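Local coordinates for DNA-binding transcriptional repressor YiaJ (Escherichia coli, PDB 1YSQ), which represses transcription of the yiaKLMNOPQRS operon, which may serve in the use of 2,3-diketo-L-gulonate, at residues Pro95-Thr100 against Asn126-Ser131. Residues are numbered along the deposited sequence; the frame is centred on the assembly and turned at random.
Sequences PLTRNT and NELGVS
Leu96 and Asn126 bring the two backbones closest, with their CA atoms 5.7 Å apart. The contact joins two turns at the surface of the IclR-type effector-binding domain, which belongs to the GAF clan and forms the C-terminal part of this repressor. A type I turn runs from Thr97 to Thr100, in the loop between helices 79-88 and 104-117. Facing it, a type II turn from Glu127 to Val130 leads into strand 130-137. No hydrogen bond joins the two segments directly. The type I turn is braced from within: Thr97 N donates to Thr100 OG1 at 2.8 Å, nearly straight at 173°. Asn99 N donates to Thr97 OG1, which makes an ST turn. Thr97 OG1 and Asn99 ND2 both bond to Glu124 O, and Thr100 OG1 bonds to Glu125 O, so the turn is tied to the chain just before Asn126.

Thr97 reaches across with its methyl. With chi1 at 69°, OG1 turns back to take the Asn99 N-H, and CG2 points at the Asn126 peptide, 3.5 Å from Asn126 O. Leu96 lies alongside Asn126, with Leu96 CD1 3.7 Å from Asn126 OD1. The Asn126 amide is held from elsewhere, ND2 bonding to Cys66 O and Asp122 OD2. Leu128 is the apolar partner of Arg98 and Asn99, crossing each at about a right angle. Its CD2 meets Asn99 ND2 at 3.6 Å. The same methyl sits over the centre of one face of the Arg98 guanidinium, 3.9 Å above the plane, while Leu128 CD1 lies 3.6 Å from Arg98 NH1.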
loop_
_atom_site.group_PDB
_atom_site.type_symbol
_atom_site.label_atom_id
_atom_site.label_comp_id
_atom_site.label_asym_id
_atom_site.label_seq_id
_atom_site.Cartn_x
_atom_site.Cartn_y
_atom_site.Cartn_z
ATOM N N PRO A 95 -11.366 -13.585 8.291
ATOM C CA PRO A 95 -10.387 -14.378 7.538
ATOM C C PRO A 95 -10.754 -14.487 6.068
ATOM O O PRO A 95 -11.363 -15.484 5.653
ATOM C CB PRO A 95 -10.450 -15.750 8.216
ATOM C CG PRO A 95 -11.865 -15.843 8.748
ATOM C CD PRO A 95 -12.247 -14.435 9.119
ATOM N N LEU A 96 -10.361 -13.488 5.287
ATOM C CA LEU A 96 -10.658 -13.458 3.858
ATOM C C LEU A 96 -10.002 -14.621 3.121
ATOM O O LEU A 96 -10.609 -15.230 2.224
ATOM C CB LEU A 96 -10.233 -12.110 3.247
ATOM C CG LEU A 96 -10.769 -10.839 3.925
ATOM C CD1 LEU A 96 -10.257 -9.611 3.191
ATOM C CD2 LEU A 96 -12.293 -10.821 4.010
ATOM N N THR A 97 -8.758 -14.917 3.485
ATOM C CA THR A 97 -8.082 -16.147 3.056
ATOM C C THR A 97 -7.435 -16.770 4.263
ATOM O O THR A 97 -7.457 -16.189 5.361
ATOM C CB THR A 97 -6.977 -15.874 1.991
ATOM O OG1 THR A 97 -5.885 -15.161 2.597
ATOM C CG2 THR A 97 -7.474 -14.969 0.894
ATOM N N ARG A 98 -6.820 -17.935 4.052
ATOM C CA ARG A 98 -6.060 -18.603 5.101
ATOM C C ARG A 98 -4.846 -17.777 5.580
ATOM O O ARG A 98 -4.247 -18.085 6.610
ATOM C CB ARG A 98 -5.595 -19.976 4.599
ATOM C CG ARG A 98 -4.646 -19.905 3.410
ATOM C CD ARG A 98 -4.116 -21.255 2.944
ATOM N NE ARG A 98 -3.244 -21.124 1.774
ATOM C CZ ARG A 98 -3.536 -21.585 0.550
ATOM N NH1 ARG A 98 -4.684 -22.218 0.316
ATOM N NH2 ARG A 98 -2.676 -21.414 -0.452
ATOM N N ASN A 99 -4.491 -16.738 4.821
ATOM C CA ASN A 99 -3.320 -15.908 5.105
ATOM C C ASN A 99 -3.627 -14.575 5.777
ATOM O O ASN A 99 -2.712 -13.918 6.265
ATOM C CB ASN A 99 -2.530 -15.634 3.820
ATOM C CG ASN A 99 -2.158 -16.912 3.093
ATOM O OD1 ASN A 99 -1.516 -17.794 3.672
ATOM N ND2 ASN A 99 -2.566 -17.028 1.828
ATOM N N THR A 100 -4.900 -14.192 5.804
ATOM C CA THR A 100 -5.308 -12.913 6.391
ATOM C C THR A 100 -4.870 -12.860 7.843
ATOM O O THR A 100 -4.990 -13.857 8.562
ATOM C CB THR A 100 -6.828 -12.745 6.309
ATOM O OG1 THR A 100 -7.260 -13.005 4.969
ATOM C CG2 THR A 100 -7.224 -11.278 6.578
ATOM N N ASN A 126 -5.926 -11.079 0.757
ATOM C CA ASN A 126 -7.253 -10.714 0.260
ATOM C C ASN A 126 -7.834 -11.766 -0.664
ATOM O O ASN A 126 -9.004 -12.118 -0.553
ATOM C CB ASN A 126 -7.203 -9.387 -0.480
ATOM C CG ASN A 126 -7.047 -8.233 0.454
ATOM O OD1 ASN A 126 -8.035 -7.710 0.992
ATOM N ND2 ASN A 126 -5.804 -7.827 0.675
ATOM N N GLU A 127 -6.999 -12.255 -1.574
ATOM C CA GLU A 127 -7.390 -13.283 -2.523
ATOM C C GLU A 127 -6.167 -14.102 -2.907
ATOM O O GLU A 127 -5.087 -13.550 -3.169
ATOM C CB GLU A 127 -8.022 -12.654 -3.769
ATOM C CG GLU A 127 -8.398 -13.661 -4.840
ATOM C CD GLU A 127 -8.920 -13.017 -6.106
ATOM O OE1 GLU A 127 -9.354 -11.841 -6.070
ATOM O OE2 GLU A 127 -8.907 -13.710 -7.137
ATOM N N LEU A 128 -6.332 -15.425 -2.939
ATOM C CA LEU A 128 -5.238 -16.282 -3.362
ATOM C C LEU A 128 -4.861 -15.901 -4.773
ATOM O O LEU A 128 -5.732 -15.531 -5.573
ATOM C CB LEU A 128 -5.609 -17.771 -3.283
ATOM C CG LEU A 128 -5.911 -18.323 -1.885
ATOM C CD1 LEU A 128 -6.195 -19.825 -1.983
ATOM C CD2 LEU A 128 -4.782 -18.054 -0.882
ATOM N N GLY A 129 -3.561 -15.955 -5.057
ATOM C CA GLY A 129 -3.052 -15.578 -6.366
ATOM C C GLY A 129 -2.810 -14.093 -6.599
ATOM O O GLY A 129 -2.302 -13.719 -7.647
ATOM N N VAL A 130 -3.177 -13.250 -5.636
ATOM C CA VAL A 130 -2.974 -11.811 -5.739
ATOM C C VAL A 130 -2.056 -11.384 -4.592
ATOM O O VAL A 130 -2.335 -11.692 -3.422
ATOM C CB VAL A 130 -4.312 -11.028 -5.646
ATOM C CG1 VAL A 130 -4.082 -9.501 -5.699
ATOM C CG2 VAL A 130 -5.301 -11.493 -6.738
ATOM N N SER A 131 -0.965 -10.702 -4.949
ATOM C CA SER A 131 0.008 -10.160 -3.991
ATOM C C SER A 131 0.207 -8.667 -4.218
ATOM O O SER A 131 -0.069 -8.170 -5.314
ATOM C CB SER A 131 1.343 -10.874 -4.160
ATOM O OG SER A 131 1.189 -12.253 -3.867
#